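Local coordinates for protein antibiotic biosynthesis monooxygenase (Rhodospirillum rubrum, PDB 4HL9) that probably acts as a monooxygenase of the antibiotic biosynthesis monooxygenase family, forming a two-chain assembly, at residues M23-I32 against G70-R81. Sequence-based numbering, arbitrary orientation.
Sequences MLKVIAQDFI and GHFVFIEEWPDR
The Phe-31 ring lies over one face of the His-71 imidazole in an offset stack, with centroids 4.4 Å apart and planes at 13°. At the imidazole edge, His-71 NE2 donates to Gln-29 OE1 at 2.6 Å. The bond lies in the ring plane and meets a lone pair of the amide oxygen, but bends to 143° at the hydrogen. His-71 ND1 is hydrogen-bonded to Asp-65 OD2, so both ring nitrogens are engaged. His-71 CG stands anti to the backbone N (chi1 174°), which carries the ring across to Phe-31 and Gln-29.

Strands 24-32 and 71-78 are the antiparallel central pair of the four-stranded sheet in this ferredoxin-like fold. Backbone hydrogen bonds join them from Leu-24/Trp-78 to Ile-32/Gly-70. Helix 37-52 covers the face bearing Phe-72, Phe-74 and Trp-78. There Asp-30 OD2 lies at the Phe-74 ring edge, 3.8 Å from Phe-74 CE2; its hydrogen bond goes to Tyr-44 OH. Val-26 CG2 touches the indole edge at Trp-78 CD1 (3.9 Å). Trp-78 NE1 donates to the anti lone pair of Glu-76 OE1 at 2.8 Å. This bond probably helps to hold the carboxylate beside Val-26. On the other face, Ile-27 CG2 meets Val-73 CG1 at 3.7 Å, and Ile-27 also packs on Val-73 of the second subunit.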
HETATM    1  N   MSE A  23      14.687  -2.456  -5.951  1.00 30.37           N
HETATM    2  CA  MSE A  23      13.338  -2.810  -6.506  1.00 29.84           C
HETATM    3  C   MSE A  23      12.324  -1.657  -6.487  1.00 27.45           C
HETATM    4  O   MSE A  23      12.502  -0.653  -5.806  1.00 27.19           O
HETATM    5  CB  MSE A  23      12.763  -4.059  -5.821  1.00 31.49           C
HETATM    6  CG  MSE A  23      12.587  -3.959  -4.317  1.00 39.28           C
HETATM    7 SE   MSE A  23      10.989  -2.964  -3.700  1.00 59.05          SE
HETATM    8  CE  MSE A  23      11.338  -3.161  -1.768  1.00 53.37           C
ATOM      9  N   LEU A  24      11.252  -1.820  -7.252  1.00 24.62           N
ATOM     10  CA  LEU A  24      10.223  -0.815  -7.333  1.00 21.26           C
ATOM     11  C   LEU A  24       8.999  -1.400  -6.639  1.00 19.87           C
ATOM     12  O   LEU A  24       8.575  -2.500  -6.986  1.00 19.50           O
ATOM     13  CB  LEU A  24       9.898  -0.556  -8.796  1.00 21.17           C
ATOM     14  CG  LEU A  24       8.825   0.459  -9.148  1.00 20.23           C
ATOM     15  CD1 LEU A  24       9.212   1.824  -8.636  1.00 18.28           C
ATOM     16  CD2 LEU A  24       8.586   0.458 -10.660  1.00 19.84           C
ATOM     17  N   LYS A  25       8.452  -0.659  -5.683  1.00 18.49           N
ATOM     18  CA  LYS A  25       7.221  -1.074  -4.984  1.00 18.19           C
ATOM     19  C   LYS A  25       6.087  -0.216  -5.515  1.00 17.20           C
ATOM     20  O   LYS A  25       6.271   0.970  -5.702  1.00 17.33           O
ATOM     21  CB  LYS A  25       7.386  -0.856  -3.476  1.00 17.41           C
ATOM     22  CG  LYS A  25       6.430  -1.688  -2.577  1.00 18.85           C
ATOM     23  CD  LYS A  25       6.840  -3.184  -2.561  1.00 18.44           C
ATOM     24  CE  LYS A  25       5.929  -3.940  -1.597  1.00 22.29           C
ATOM     25  NZ  LYS A  25       6.453  -5.293  -1.325  1.00 24.79           N
ATOM     26  N   VAL A  26       4.917  -0.811  -5.757  1.00 16.68           N
ATOM     27  CA  VAL A  26       3.771  -0.059  -6.262  1.00 16.86           C
ATOM     28  C   VAL A  26       2.550  -0.361  -5.399  1.00 16.06           C
ATOM     29  O   VAL A  26       2.344  -1.490  -5.043  1.00 16.05           O
ATOM     30  CB  VAL A  26       3.435  -0.454  -7.719  1.00 16.71           C
ATOM     31  CG1 VAL A  26       2.194   0.274  -8.231  1.00 16.29           C
ATOM     32  CG2 VAL A  26       4.639  -0.207  -8.640  1.00 19.56           C
ATOM     33  N   ILE A  27       1.799   0.674  -5.044  1.00 16.06           N
ATOM     34  CA  ILE A  27       0.426   0.495  -4.568  1.00 15.85           C
ATOM     35  C   ILE A  27      -0.514   1.180  -5.563  1.00 15.82           C
ATOM     36  O   ILE A  27      -0.284   2.323  -5.948  1.00 16.22           O
ATOM     37  CB  ILE A  27       0.240   1.075  -3.161  1.00 15.39           C
ATOM     38  CG1 ILE A  27       1.099   0.288  -2.171  1.00 17.05           C
ATOM     39  CG2 ILE A  27      -1.280   1.029  -2.734  1.00 17.43           C
ATOM     40  CD1 ILE A  27       1.250   1.008  -0.822  1.00 22.06           C
ATOM     41  N   ALA A  28      -1.554   0.455  -5.957  1.00 16.06           N
ATOM     42  CA  ALA A  28      -2.607   0.915  -6.855  1.00 15.93           C
ATOM     43  C   ALA A  28      -3.926   0.648  -6.160  1.00 16.60           C
ATOM     44  O   ALA A  28      -4.101  -0.422  -5.535  1.00 17.43           O
ATOM     45  CB  ALA A  28      -2.555   0.141  -8.140  1.00 16.43           C
ATOM     46  N   GLN A  29      -4.831   1.619  -6.257  1.00 15.68           N
ATOM     47  CA  GLN A  29      -6.134   1.575  -5.623  1.00 16.81           C
ATOM     48  C   GLN A  29      -7.216   1.844  -6.646  1.00 16.80           C
ATOM     49  O   GLN A  29      -7.137   2.829  -7.419  1.00 16.03           O
ATOM     50  CB  GLN A  29      -6.232   2.637  -4.535  1.00 17.10           C
ATOM     51  CG  GLN A  29      -5.144   2.540  -3.469  1.00 20.81           C
ATOM     52  CD  GLN A  29      -5.357   3.536  -2.369  1.00 24.80           C
ATOM     53  OE1 GLN A  29      -6.434   3.582  -1.772  1.00 25.06           O
ATOM     54  NE2 GLN A  29      -4.327   4.343  -2.079  1.00 26.83           N
ATOM     55  N   ASP A  30      -8.212   0.974  -6.643  1.00 16.48           N
ATOM     56  CA  ASP A  30      -9.404   1.131  -7.475  1.00 16.75           C
ATOM     57  C   ASP A  30     -10.604   1.354  -6.547  1.00 17.09           C
ATOM     58  O   ASP A  30     -10.648   0.777  -5.447  1.00 15.84           O
ATOM     59  CB  ASP A  30      -9.673  -0.132  -8.260  1.00 16.44           C
ATOM     60  CG  ASP A  30      -8.613  -0.437  -9.326  1.00 20.06           C
ATOM     61  OD1 ASP A  30      -7.775   0.424  -9.680  1.00 17.52           O
ATOM     62  OD2 ASP A  30      -8.672  -1.565  -9.835  1.00 20.63           O
ATOM     63  N   PHE A  31     -11.552   2.172  -7.003  1.00 16.27           N
ATOM     64  CA  PHE A  31     -12.806   2.415  -6.263  1.00 17.97           C
ATOM     65  C   PHE A  31     -13.936   2.022  -7.178  1.00 16.58           C
ATOM     66  O   PHE A  31     -14.238   2.735  -8.128  1.00 17.42           O
ATOM     67  CB  PHE A  31     -12.907   3.879  -5.846  1.00 18.30           C
ATOM     68  CG  PHE A  31     -11.722   4.361  -5.022  1.00 22.02           C
ATOM     69  CD1 PHE A  31     -11.792   4.387  -3.632  1.00 25.37           C
ATOM     70  CD2 PHE A  31     -10.549   4.777  -5.639  1.00 25.48           C
ATOM     71  CE1 PHE A  31     -10.710   4.831  -2.862  1.00 28.10           C
ATOM     72  CE2 PHE A  31      -9.448   5.219  -4.879  1.00 27.94           C
ATOM     73  CZ  PHE A  31      -9.530   5.244  -3.496  1.00 26.26           C
ATOM     74  N   ILE A  32     -14.505   0.856  -6.924  1.00 15.63           N
ATOM     75  CA  ILE A  32     -15.482   0.253  -7.830  1.00 15.66           C
ATOM     76  C   ILE A  32     -16.902   0.556  -7.321  1.00 17.14           C
ATOM     77  O   ILE A  32     -17.138   0.487  -6.103  1.00 16.16           O
ATOM     78  CB  ILE A  32     -15.273  -1.282  -7.931  1.00 15.12           C
ATOM     79  CG1 ILE A  32     -13.852  -1.601  -8.459  1.00 13.73           C
ATOM     80  CG2 ILE A  32     -16.333  -1.927  -8.847  1.00 15.76           C
ATOM     81  CD1 ILE A  32     -13.503  -0.788  -9.715  1.00 14.15           C
ATOM     82  N   GLY A  70     -15.799  -2.406  -2.202  1.00 16.22           N
ATOM     83  CA  GLY A  70     -15.443  -2.011  -3.564  1.00 16.78           C
ATOM     84  C   GLY A  70     -14.112  -1.298  -3.682  1.00 16.77           C
ATOM     85  O   GLY A  70     -13.763  -0.866  -4.770  1.00 17.40           O
ATOM     86  N   HIS A  71     -13.369  -1.164  -2.580  1.00 16.09           N
ATOM     87  CA  HIS A  71     -12.100  -0.405  -2.611  1.00 15.68           C
ATOM     88  C   HIS A  71     -11.004  -1.467  -2.635  1.00 15.90           C
ATOM     89  O   HIS A  71     -10.743  -2.124  -1.620  1.00 15.28           O
ATOM     90  CB  HIS A  71     -11.978   0.571  -1.414  1.00 15.65           C
ATOM     91  CG  HIS A  71     -10.642   1.280  -1.306  1.00 15.63           C
ATOM     92  ND1 HIS A  71     -10.177   1.818  -0.122  1.00 17.61           N
ATOM     93  CD2 HIS A  71      -9.672   1.519  -2.223  1.00 16.23           C
ATOM     94  CE1 HIS A  71      -8.989   2.372  -0.314  1.00 16.09           C
ATOM     95  NE2 HIS A  71      -8.653   2.197  -1.580  1.00 16.16           N
ATOM     96  N   PHE A  72     -10.414  -1.679  -3.816  1.00 14.44           N
ATOM     97  CA  PHE A  72      -9.417  -2.753  -3.985  1.00 13.93           C
ATOM     98  C   PHE A  72      -8.046  -2.146  -4.022  1.00 12.93           C
ATOM     99  O   PHE A  72      -7.877  -1.076  -4.603  1.00 13.59           O
ATOM    100  CB  PHE A  72      -9.680  -3.565  -5.265  1.00 12.73           C
ATOM    101  CG  PHE A  72     -10.943  -4.357  -5.207  1.00 15.58           C
ATOM    102  CD1 PHE A  72     -10.968  -5.607  -4.591  1.00 16.11           C
ATOM    103  CD2 PHE A  72     -12.127  -3.829  -5.725  1.00 16.71           C
ATOM    104  CE1 PHE A  72     -12.137  -6.328  -4.515  1.00 21.14           C
ATOM    105  CE2 PHE A  72     -13.303  -4.542  -5.652  1.00 20.25           C
ATOM    106  CZ  PHE A  72     -13.309  -5.797  -5.049  1.00 20.79           C
ATOM    107  N   VAL A  73      -7.069  -2.855  -3.450  1.00 13.56           N
ATOM    108  CA  VAL A  73      -5.704  -2.344  -3.344  1.00 13.05           C
ATOM    109  C   VAL A  73      -4.713  -3.412  -3.802  1.00 13.24           C
ATOM    110  O   VAL A  73      -4.716  -4.544  -3.292  1.00 13.15           O
ATOM    111  CB  VAL A  73      -5.368  -1.856  -1.919  1.00 12.96           C
ATOM    112  CG1 VAL A  73      -3.894  -1.384  -1.822  1.00 17.03           C
ATOM    113  CG2 VAL A  73      -6.318  -0.717  -1.497  1.00 14.14           C
ATOM    114  N   PHE A  74      -3.891  -3.044  -4.776  1.00 12.57           N
ATOM    115  CA  PHE A  74      -2.815  -3.886  -5.259  1.00 13.71           C
ATOM    116  C   PHE A  74      -1.535  -3.486  -4.537  1.00 13.10           C
ATOM    117  O   PHE A  74      -1.272  -2.308  -4.351  1.00 13.44           O
ATOM    118  CB  PHE A  74      -2.598  -3.658  -6.771  1.00 14.57           C
ATOM    119  CG  PHE A  74      -3.703  -4.195  -7.641  1.00 17.07           C
ATOM    120  CD1 PHE A  74      -3.687  -5.518  -8.072  1.00 20.49           C
ATOM    121  CD2 PHE A  74      -4.734  -3.359  -8.068  1.00 17.04           C
ATOM    122  CE1 PHE A  74      -4.700  -6.017  -8.893  1.00 20.56           C
ATOM    123  CE2 PHE A  74      -5.729  -3.838  -8.909  1.00 19.04           C
ATOM    124  CZ  PHE A  74      -5.721  -5.162  -9.312  1.00 20.84           C
ATOM    125  N   ILE A  75      -0.758  -4.475  -4.093  1.00 13.86           N
ATOM    126  CA  ILE A  75       0.583  -4.212  -3.603  1.00 13.39           C
ATOM    127  C   ILE A  75       1.503  -5.032  -4.483  1.00 14.11           C
ATOM    128  O   ILE A  75       1.369  -6.249  -4.549  1.00 14.40           O
ATOM    129  CB  ILE A  75       0.767  -4.637  -2.115  1.00 14.51           C
ATOM    130  CG1 ILE A  75      -0.067  -3.746  -1.186  1.00 14.52           C
ATOM    131  CG2 ILE A  75       2.250  -4.511  -1.714  1.00 12.08           C
ATOM    132  CD1 ILE A  75      -0.087  -4.244   0.283  1.00 19.23           C
ATOM    133  N   GLU A  76       2.439  -4.358  -5.153  1.00 14.68           N
ATOM    134  CA  GLU A  76       3.222  -5.002  -6.200  1.00 15.40           C
ATOM    135  C   GLU A  76       4.700  -4.719  -5.950  1.00 15.92           C
ATOM    136  O   GLU A  76       5.065  -3.707  -5.358  1.00 13.65           O
ATOM    137  CB  GLU A  76       2.812  -4.495  -7.608  1.00 16.42           C
ATOM    138  CG  GLU A  76       1.351  -3.972  -7.755  1.00 16.90           C
ATOM    139  CD  GLU A  76       1.026  -3.313  -9.135  1.00 21.71           C
ATOM    140  OE1 GLU A  76       1.918  -3.188 -10.011  1.00 17.98           O
ATOM    141  OE2 GLU A  76      -0.162  -2.941  -9.356  1.00 20.13           O
ATOM    142  N   GLU A  77       5.536  -5.642  -6.396  1.00 17.44           N
ATOM    143  CA  GLU A  77       6.967  -5.424  -6.372  1.00 19.11           C
ATOM    144  C   GLU A  77       7.499  -5.839  -7.740  1.00 19.14           C
ATOM    145  O   GLU A  77       7.182  -6.930  -8.247  1.00 20.00           O
ATOM    146  CB  GLU A  77       7.597  -6.221  -5.220  1.00 19.69           C
ATOM    147  CG  GLU A  77       9.052  -5.933  -4.953  1.00 23.22           C
ATOM    148  CD  GLU A  77       9.531  -6.518  -3.629  1.00 29.88           C
ATOM    149  OE1 GLU A  77       8.878  -7.441  -3.086  1.00 34.20           O
ATOM    150  OE2 GLU A  77      10.579  -6.064  -3.136  1.00 33.75           O
ATOM    151  N   TRP A  78       8.265  -4.936  -8.341  1.00 19.14           N
ATOM    152  CA  TRP A  78       8.877  -5.148  -9.650  1.00 19.18           C
ATOM    153  C   TRP A  78      10.402  -4.920  -9.541  1.00 19.12           C
ATOM    154  O   TRP A  78      10.836  -4.160  -8.682  1.00 18.21           O
ATOM    155  CB  TRP A  78       8.260  -4.182 -10.665  1.00 19.40           C
ATOM    156  CG  TRP A  78       6.768  -4.366 -10.789  1.00 19.54           C
ATOM    157  CD1 TRP A  78       5.801  -3.635 -10.167  1.00 21.43           C
ATOM    158  CD2 TRP A  78       6.095  -5.355 -11.563  1.00 19.09           C
ATOM    159  NE1 TRP A  78       4.551  -4.104 -10.513  1.00 21.58           N
ATOM    160  CE2 TRP A  78       4.702  -5.168 -11.362  1.00 21.28           C
ATOM    161  CE3 TRP A  78       6.526  -6.392 -12.401  1.00 20.06           C
ATOM    162  CZ2 TRP A  78       3.740  -5.969 -11.978  1.00 21.97           C
ATOM    163  CZ3 TRP A  78       5.570  -7.194 -13.029  1.00 20.52           C
ATOM    164  CH2 TRP A  78       4.184  -6.982 -12.796  1.00 21.21           C
ATOM    165  N   PRO A  79      11.209  -5.560 -10.422  1.00 19.82           N
ATOM    166  CA  PRO A  79      12.675  -5.267 -10.457  1.00 20.57           C
ATOM    167  C   PRO A  79      13.004  -3.796 -10.754  1.00 21.03           C
ATOM    168  O   PRO A  79      13.931  -3.221 -10.159  1.00 21.18           O
ATOM    169  CB  PRO A  79      13.182  -6.140 -11.622  1.00 21.21           C
ATOM    170  CG  PRO A  79      12.167  -7.181 -11.808  1.00 21.07           C
ATOM    171  CD  PRO A  79      10.851  -6.669 -11.316  1.00 19.41           C
ATOM    172  N   ASP A  80      12.252  -3.195 -11.675  1.00 21.40           N
ATOM    173  CA  ASP A  80      12.434  -1.804 -12.048  1.00 22.04           C
ATOM    174  C   ASP A  80      11.223  -1.340 -12.839  1.00 21.85           C
ATOM    175  O   ASP A  80      10.298  -2.114 -13.071  1.00 20.94           O
ATOM    176  CB  ASP A  80      13.743  -1.601 -12.873  1.00 23.53           C
ATOM    177  CG  ASP A  80      13.797  -2.452 -14.143  1.00 25.96           C
ATOM    178  OD1 ASP A  80      12.832  -3.183 -14.464  1.00 27.76           O
ATOM    179  OD2 ASP A  80      14.839  -2.383 -14.838  1.00 30.64           O
ATOM    180  N   ARG A  81      11.264  -0.083 -13.257  1.00 22.12           N
ATOM    181  CA  ARG A  81      10.231   0.535 -14.053  1.00 22.97           C
ATOM    182  C   ARG A  81       9.968  -0.150 -15.395  1.00 23.01           C
ATOM    183  O   ARG A  81       8.819  -0.260 -15.823  1.00 22.51           O
ATOM    184  CB  ARG A  81      10.577   2.003 -14.262  1.00 23.65           C
ATOM    185  CG  ARG A  81       9.506   2.789 -14.982  1.00 26.28           C
ATOM    186  CD  ARG A  81       8.137   2.610 -14.319  1.00 30.86           C
ATOM    187  NE  ARG A  81       7.068   3.197 -15.119  1.00 31.86           N
ATOM    188  CZ  ARG A  81       6.773   4.494 -15.128  1.00 33.50           C
ATOM    189  NH1 ARG A  81       7.468   5.338 -14.383  1.00 33.39           N
ATOM    190  NH2 ARG A  81       5.784   4.944 -15.887  1.00 34.64           N
TER